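Local atomic coordinates of pectinesterase inhibitor 1 (Arabidopsis thaliana, PDB entry 1X91), a protein that inhibits pectin methylesterases of flowers, siliques and leaves, the plant enzymes that remove methyl esters from cell-wall pectin. Residues D77-A82 against D110-C115; L70-C75 against K120-V125. The protein carries 1 engineered substitution. All blocks are in the same frame, centred on the assembly; numbering follows the deposited sequence. Where two conformers were deposited one is given.

Interaction 1: residues D77-A82 against D110-C115; sequences DEYESA and DGADTC
D110 O takes two bonds from T114, the residue that meets E78 across this contact. T114 N and T114 OG1 both lie 2.8 Å from D110 O, and they approach from opposite faces of the carbonyl plane. The setting is a pair of antiparallel neighbours in the four-helix bundle: the short axes of 77-82 and 110-115 come within 8.6 Å at 169°. OG1 bonds back to its own helix, and the methyl CG2 makes the closest approach of T114 to E78. T114 OG1 lies beside the backbone N (chi1 -67°), which leaves CG2 anti to it; T114 CG2 packs 3.7 Å from E78 CD, the two side chains crossing at about a right angle. E78 bends at chi2, and its carboxylate lies in the seam between G111 and T114, with E78 OE1 3.5 Å from G111 CA. G111 puts no side chain between the helices, and here the backbones are nearest, with E78 CA and G111 CA 4.8 Å apart.

On the inner side, Y79 runs its ring across the seam towards the bundle core. Y79 OH touches A112 CB at 3.7 Å, but its polar partner is S133 OG on helix 127-149, which ties the ring to a third helix. T52 and L56 of helix 34-62 also pack on Y79. C115 is joined by a disulfide to C75. The C115 sulfur makes a Cys sulfur-aromatic contact at the ring edge of Y79, 76° off the ring normal, with C115 SG 3.9 Å from Y79 CE1.

Interaction 2: residues L70-C75 against K120-V125; sequences LAYRSC and KRLRSV
L122 pushes a single methyl, CD1, into the angle between A71 and Y72, where the loop 120-125 comes up against helix 70-75. L122 CD1 lies 4.0 Å from A71 CB and also 4.0 Å from Y72 OH, so the small bump of the alanine and the outer end of the tyrosine form two walls of one shallow notch. L122 reaches it because CD1 is anti to its CA (chi2 176°), which stretches the side chain away from the loop backbone towards the helix. R67 and S68, one turn earlier on the same helix, also touch L122.

V125 supplies the second bump. V125 CG2 meets Y72 at the ring edge, near the ring plane, and sits 3.5 Å from Y72 OH. L122 CD1, by contrast, approaches the ring obliquely, so the two methyls address the phenol from different directions. The hydroxyl also has polar partners: it is hydrogen-bonded to D126 N, just ahead of helix 127-149, and a water lies 2.7 Å from Y72 OH. The same water donates to S124 O at 2.8 Å, bridging the hydroxyl to the loop backbone.

Further down, the Y72 ring is bedded on L56, I59 and I60 of helix 34-62 and on V119 of helix 98-119, a residue that V125 touches as well. Apolar contact thus runs from the core out to the loop, and one tyrosine serves both. It is an end-of-bundle contact, in which the connection between two helices of a four-helix bundle closes over the side of a third.

Overall arrangement
Both contacts draw on helix 66-94 and sit on the same side of the chain's centre, 13 Å apart between their centres. Along the chain the order is 70-75, 77-82, 110-115, 120-125, so interaction 1 is the inner pair and interaction 2 the outer one. Interaction 1 joins helices 66-94 and 98-119 about 9 Å from the middle of the chain; interaction 2, about 19 Å out, brings in the loop leading to helix 127-149. A disulfide links them directly, C75 SG to C115 SG at 2.1 Å. It fastens the two antiparallel helices covalently between the buried helix seam and the loop-covered end of the four-helix bundle.

Interaction 1: residues D77-A82 against D110-C115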
ATOM      1  N   ASP A  77       8.398 -11.668   3.677  1.00 16.11           N
ATOM      2  CA  ASP A  77       8.420 -12.151   2.303  1.00 16.76           C
ATOM      3  C   ASP A  77       7.401 -11.366   1.489  1.00 15.93           C
ATOM      4  O   ASP A  77       7.706 -10.967   0.360  1.00 15.58           O
ATOM      5  CB  ASP A  77       8.143 -13.636   2.250  1.00 17.42           C
ATOM      6  CG  ASP A  77       9.228 -14.467   2.911  1.00 21.80           C
ATOM      7  OD1 ASP A  77      10.341 -13.974   3.145  1.00 29.53           O
ATOM      8  OD2 ASP A  77       9.027 -15.636   3.225  1.00 27.78           O
ATOM      9  N   GLU A  78       6.209 -11.153   2.027  1.00 14.79           N
ATOM     10  CA  GLU A  78       5.158 -10.429   1.299  1.00 13.65           C
ATOM     11  C   GLU A  78       5.571  -8.988   1.053  1.00 14.06           C
ATOM     12  O   GLU A  78       5.301  -8.437  -0.026  1.00 13.14           O
ATOM     13  CB  GLU A  78       3.826 -10.481   2.043  1.00 13.64           C
ATOM     14  CG  GLU A  78       3.242 -11.894   2.124  1.00 15.04           C
ATOM     15  CD  GLU A  78       2.882 -12.473   0.767  1.00 19.57           C
ATOM     16  OE1 GLU A  78       2.496 -11.720  -0.123  1.00 19.51           O
ATOM     17  OE2 GLU A  78       3.059 -13.692   0.562  1.00 24.13           O
ATOM     18  N   TYR A  79       6.213  -8.353   2.031  1.00 12.02           N
ATOM     19  CA  TYR A  79       6.637  -6.985   1.890  1.00 12.64           C
ATOM     20  C   TYR A  79       7.829  -6.808   0.948  1.00 12.94           C
ATOM     21  O   TYR A  79       7.898  -5.797   0.247  1.00 12.09           O
ATOM     22  CB  TYR A  79       6.839  -6.284   3.248  1.00 12.56           C
ATOM     23  CG  TYR A  79       5.507  -5.728   3.753  1.00 13.55           C
ATOM     24  CD1 TYR A  79       4.834  -6.325   4.817  1.00 13.33           C
ATOM     25  CD2 TYR A  79       4.806  -4.765   3.021  1.00 20.19           C
ATOM     26  CE1 TYR A  79       3.597  -5.856   5.244  1.00 13.68           C
ATOM     27  CE2 TYR A  79       3.552  -4.314   3.433  1.00 21.29           C
ATOM     28  CZ  TYR A  79       2.977  -4.867   4.584  1.00 18.13           C
ATOM     29  OH  TYR A  79       1.737  -4.444   5.031  1.00 19.28           O
ATOM     30  N   GLU A  80       8.775  -7.757   0.959  1.00 12.59           N
ATOM     31  CA  GLU A  80       9.863  -7.712   0.002  1.00 14.14           C
ATOM     32  C   GLU A  80       9.280  -7.740  -1.445  1.00 12.43           C
ATOM     33  O   GLU A  80       9.669  -6.960  -2.290  1.00 14.87           O
ATOM     34  CB  GLU A  80      10.879  -8.815   0.244  1.00 14.87           C
ATOM     35  CG  GLU A  80      11.648  -8.631   1.554  1.00 17.86           C
ATOM     36  CD  GLU A  80      12.648  -9.723   1.827  1.00 25.28           C
ATOM     37  OE1 GLU A  80      12.445 -10.858   1.346  1.00 27.40           O
ATOM     38  OE2 GLU A  80      13.600  -9.418   2.570  1.00 30.23           O
ATOM     39  N   SER A  81       8.287  -8.586  -1.640  0.50 12.17           N
ATOM     40  CA  SER A  81       7.631  -8.719  -2.938  0.50 11.90           C
ATOM     41  C   SER A  81       6.811  -7.479  -3.222  0.50 12.23           C
ATOM     42  O   SER A  81       6.813  -6.969  -4.346  0.50 11.51           O
ATOM     43  CB  SER A  81       6.751  -9.963  -2.967  0.50 12.11           C
ATOM     44  OG  SER A  81       7.559 -11.132  -3.034  0.50 14.89           O
ATOM     45  N   ALA A  82       6.112  -6.978  -2.219  1.00 11.65           N
ATOM     46  CA  ALA A  82       5.283  -5.804  -2.444  1.00 10.56           C
ATOM     47  C   ALA A  82       6.129  -4.599  -2.823  1.00 11.42           C
ATOM     48  O   ALA A  82       5.752  -3.812  -3.683  1.00 11.62           O
ATOM     49  CB  ALA A  82       4.455  -5.490  -1.239  1.00 11.84           C
ATOM     50  N   ASP A 110      -2.244  -7.259  -2.420  1.00 11.82           N
ATOM     51  CA  ASP A 110      -2.375  -8.646  -1.986  1.00 13.29           C
ATOM     52  C   ASP A 110      -1.306  -8.985  -0.967  1.00 12.56           C
ATOM     53  O   ASP A 110      -1.572  -9.774  -0.033  1.00 13.55           O
ATOM     54  CB  ASP A 110      -2.212  -9.602  -3.163  1.00 13.87           C
ATOM     55  CG  ASP A 110      -3.473  -9.837  -3.889  1.00 19.12           C
ATOM     56  OD1 ASP A 110      -4.488  -9.100  -3.667  1.00 19.40           O
ATOM     57  OD2 ASP A 110      -3.536 -10.774  -4.719  1.00 19.65           O
ATOM     58  N   GLY A 111      -0.115  -8.402  -1.101  1.00 12.88           N
ATOM     59  CA  GLY A 111       0.938  -8.614  -0.119  1.00 12.70           C
ATOM     60  C   GLY A 111       0.537  -8.074   1.225  1.00 12.49           C
ATOM     61  O   GLY A 111       0.696  -8.779   2.255  1.00 12.31           O
ATOM     62  N   ALA A 112       0.028  -6.842   1.294  1.00 10.72           N
ATOM     63  CA  ALA A 112      -0.448  -6.286   2.540  1.00 11.36           C
ATOM     64  C   ALA A 112      -1.603  -7.107   3.118  1.00 12.80           C
ATOM     65  O   ALA A 112      -1.622  -7.364   4.319  1.00 12.92           O
ATOM     66  CB  ALA A 112      -0.820  -4.828   2.394  1.00 11.13           C
ATOM     67  N   ASP A 113      -2.533  -7.541   2.279  1.00 12.86           N
ATOM     68  CA  ASP A 113      -3.730  -8.276   2.712  1.00 14.58           C
ATOM     69  C   ASP A 113      -3.296  -9.627   3.269  1.00 13.63           C
ATOM     70  O   ASP A 113      -3.867 -10.106   4.284  1.00 14.70           O
ATOM     71  CB  ASP A 113      -4.678  -8.478   1.523  1.00 15.52           C
ATOM     72  CG  ASP A 113      -6.163  -8.223   1.849  1.00 21.68           C
ATOM     73  OD1 ASP A 113      -6.537  -7.988   3.020  1.00 20.64           O
ATOM     74  OD2 ASP A 113      -7.021  -8.221   0.916  1.00 25.96           O
ATOM     75  N   THR A 114      -2.304 -10.220   2.642  1.00 14.37           N
ATOM     76  CA  THR A 114      -1.801 -11.542   3.040  1.00 14.24           C
ATOM     77  C   THR A 114      -1.099 -11.430   4.384  1.00 15.88           C
ATOM     78  O   THR A 114      -1.334 -12.257   5.252  1.00 16.14           O
ATOM     79  CB  THR A 114      -0.844 -12.103   2.026  1.00 16.10           C
ATOM     80  OG1 THR A 114      -1.518 -12.402   0.795  1.00 17.43           O
ATOM     81  CG2 THR A 114      -0.228 -13.451   2.520  1.00 17.60           C
ATOM     82  N   CYS A 115      -0.288 -10.389   4.568  1.00 14.28           N
ATOM     83  CA  CYS A 115       0.278 -10.110   5.887  1.00 14.48           C
ATOM     84  C   CYS A 115      -0.810 -10.019   6.949  1.00 15.91           C
ATOM     85  O   CYS A 115      -0.722 -10.673   8.001  1.00 15.98           O
ATOM     86  CB  CYS A 115       1.156  -8.857   5.866  1.00 12.87           C
ATOM     87  SG  CYS A 115       1.859  -8.507   7.542  1.00 16.55           S
TER

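Interaction 2: residues L70-C75 against K120-V125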
ATOM      1  N   LEU A  70       6.763 -17.137  12.520  1.00 19.77           N
ATOM      2  CA  LEU A  70       6.424 -17.643  11.197  1.00 20.86           C
ATOM      3  C   LEU A  70       5.552 -16.600  10.529  1.00 20.62           C
ATOM      4  O   LEU A  70       5.737 -16.291   9.334  1.00 22.03           O
ATOM      5  CB  LEU A  70       5.693 -18.979  11.253  1.00 20.76           C
ATOM      6  CG  LEU A  70       5.462 -19.595   9.866  1.00 24.36           C
ATOM      7  N   ALA A  71       4.629 -16.026  11.276  1.00 19.00           N
ATOM      8  CA  ALA A  71       3.729 -15.011  10.715  1.00 19.09           C
ATOM      9  C   ALA A  71       4.475 -13.780  10.243  1.00 18.50           C
ATOM     10  O   ALA A  71       4.231 -13.281   9.137  1.00 18.08           O
ATOM     11  CB  ALA A  71       2.647 -14.603  11.706  1.00 19.83           C
ATOM     12  N   TYR A  72       5.345 -13.245  11.072  1.00 17.06           N
ATOM     13  CA  TYR A  72       6.092 -12.043  10.727  1.00 16.33           C
ATOM     14  C   TYR A  72       7.093 -12.314   9.601  1.00 17.36           C
ATOM     15  O   TYR A  72       7.347 -11.423   8.792  1.00 15.12           O
ATOM     16  CB  TYR A  72       6.756 -11.406  11.961  1.00 16.38           C
ATOM     17  CG  TYR A  72       5.758 -10.888  12.986  1.00 15.21           C
ATOM     18  CD1 TYR A  72       4.605 -10.201  12.628  1.00 15.52           C
ATOM     19  CD2 TYR A  72       5.958 -11.112  14.354  1.00 16.00           C
ATOM     20  CE1 TYR A  72       3.723  -9.753  13.559  1.00 14.58           C
ATOM     21  CE2 TYR A  72       5.071 -10.667  15.273  1.00 15.88           C
ATOM     22  CZ  TYR A  72       3.949 -10.005  14.918  1.00 15.19           C
ATOM     23  OH  TYR A  72       3.071  -9.562  15.876  1.00 15.55           O
ATOM     24  N   ARG A  73       7.654 -13.512   9.548  1.00 17.07           N
ATOM     25  CA  ARG A  73       8.541 -13.906   8.457  1.00 18.22           C
ATOM     26  C   ARG A  73       7.790 -14.001   7.131  1.00 17.77           C
ATOM     27  O   ARG A  73       8.327 -13.588   6.095  1.00 18.81           O
ATOM     28  CB  ARG A  73       9.246 -15.231   8.736  1.00 18.86           C
ATOM     29  CG  ARG A  73      10.495 -15.109   9.563  1.00 21.99           C
ATOM     30  CD  ARG A  73      11.133 -16.467   9.843  1.00 25.54           C
ATOM     31  NE  ARG A  73      12.345 -16.342  10.651  1.00 29.88           N
ATOM     32  N   SER A  74       6.552 -14.504   7.174  1.00 17.70           N
ATOM     33  CA  SER A  74       5.676 -14.501   6.009  1.00 18.59           C
ATOM     34  C   SER A  74       5.407 -13.041   5.590  1.00 17.32           C
ATOM     35  O   SER A  74       5.393 -12.700   4.361  1.00 16.61           O
ATOM     36  CB  SER A  74       4.374 -15.215   6.330  1.00 19.28           C
ATOM     37  OG  SER A  74       3.407 -15.030   5.302  1.00 27.23           O
ATOM     38  N   CYS A  75       5.184 -12.180   6.568  1.00 15.96           N
ATOM     39  CA  CYS A  75       4.975 -10.759   6.303  1.00 16.01           C
ATOM     40  C   CYS A  75       6.222 -10.164   5.628  1.00 16.61           C
ATOM     41  O   CYS A  75       6.107  -9.384   4.686  1.00 14.87           O
ATOM     42  CB  CYS A  75       4.604  -9.980   7.575  1.00 15.56           C
ATOM     43  SG  CYS A  75       2.922 -10.242   8.160  1.00 16.08           S
ATOM     44  N   LYS A 120      -3.538 -12.780  11.698  1.00 27.12           N
ATOM     45  CA  LYS A 120      -4.901 -12.748  12.233  1.00 27.66           C
ATOM     46  C   LYS A 120      -5.157 -13.720  13.345  1.00 27.25           C
ATOM     47  O   LYS A 120      -5.996 -13.454  14.191  1.00 28.44           O
ATOM     48  CB  LYS A 120      -5.924 -13.048  11.128  1.00 28.42           C
ATOM     49  CG  LYS A 120      -6.017 -14.539  10.746  1.00 29.62           C
ATOM     50  N   ARG A 121      -4.487 -14.867  13.299  1.00 26.58           N
ATOM     51  CA  ARG A 121      -4.703 -15.941  14.244  1.00 27.05           C
ATOM     52  C   ARG A 121      -3.818 -15.769  15.445  1.00 25.31           C
ATOM     53  O   ARG A 121      -3.849 -16.627  16.350  1.00 28.17           O
ATOM     54  CG  ARG A 121      -5.570 -17.775  12.564  1.00 38.37           C
ATOM     55  N   LEU A 122      -3.014 -14.693  15.464  1.00 22.36           N
ATOM     56  CA  LEU A 122      -2.193 -14.416  16.629  1.00 19.96           C
ATOM     57  C   LEU A 122      -3.028 -13.868  17.803  1.00 18.06           C
ATOM     58  O   LEU A 122      -3.856 -12.988  17.682  1.00 18.40           O
ATOM     59  CB  LEU A 122      -1.030 -13.478  16.281  1.00 18.66           C
ATOM     60  CG  LEU A 122      -0.053 -13.950  15.188  1.00 19.04           C
ATOM     61  CD1 LEU A 122       0.971 -12.876  14.909  1.00 18.45           C
ATOM     62  CD2 LEU A 122       0.649 -15.223  15.521  1.00 21.79           C
ATOM     63  N   ARG A 123      -2.764 -14.404  18.983  1.00 17.63           N
ATOM     64  CA  ARG A 123      -3.423 -13.924  20.176  1.00 15.95           C
ATOM     65  C   ARG A 123      -3.135 -12.450  20.506  1.00 15.44           C
ATOM     66  O   ARG A 123      -4.016 -11.711  20.948  1.00 15.97           O
ATOM     67  CB  ARG A 123      -3.017 -14.792  21.346  1.00 16.49           C
ATOM     68  CG  ARG A 123      -3.828 -14.561  22.603  1.00 16.72           C
ATOM     69  CD  ARG A 123      -5.332 -14.708  22.412  1.00 17.66           C
ATOM     70  NE  ARG A 123      -6.038 -14.696  23.706  1.00 18.95           N
ATOM     71  CZ  ARG A 123      -7.352 -14.740  23.862  1.00 19.50           C
ATOM     72  NH1 ARG A 123      -8.189 -14.850  22.838  1.00 19.16           N
ATOM     73  NH2 ARG A 123      -7.844 -14.690  25.078  1.00 19.56           N
ATOM     74  N   SER A 124      -1.881 -12.064  20.325  1.00 15.09           N
ATOM     75  CA  SER A 124      -1.403 -10.707  20.552  1.00 15.96           C
ATOM     76  C   SER A 124      -0.490 -10.383  19.394  1.00 16.68           C
ATOM     77  O   SER A 124       0.333 -11.177  18.988  1.00 15.42           O
ATOM     78  CB  SER A 124      -0.679 -10.545  21.903  1.00 18.19           C
ATOM     79  OG  SER A 124      -0.790  -9.197  22.384  1.00 20.01           O
ATOM     80  N   VAL A 125      -0.686  -9.201  18.836  1.00 17.74           N
ATOM     81  CA  VAL A 125      -0.024  -8.828  17.610  1.00 17.00           C
ATOM     82  C   VAL A 125       0.570  -7.434  17.727  1.00 16.46           C
ATOM     83  O   VAL A 125       0.140  -6.626  18.564  1.00 16.66           O
ATOM     84  CB  VAL A 125      -1.013  -8.867  16.439  1.00 17.77           C
ATOM     85  CG1 VAL A 125      -2.099  -7.824  16.629  1.00 19.24           C
ATOM     86  CG2 VAL A 125      -0.260  -8.715  15.128  1.00 19.02           C
TER
HETATM   87  O   HOH W   1       2.898 -11.433  17.848  1.00 16.54           O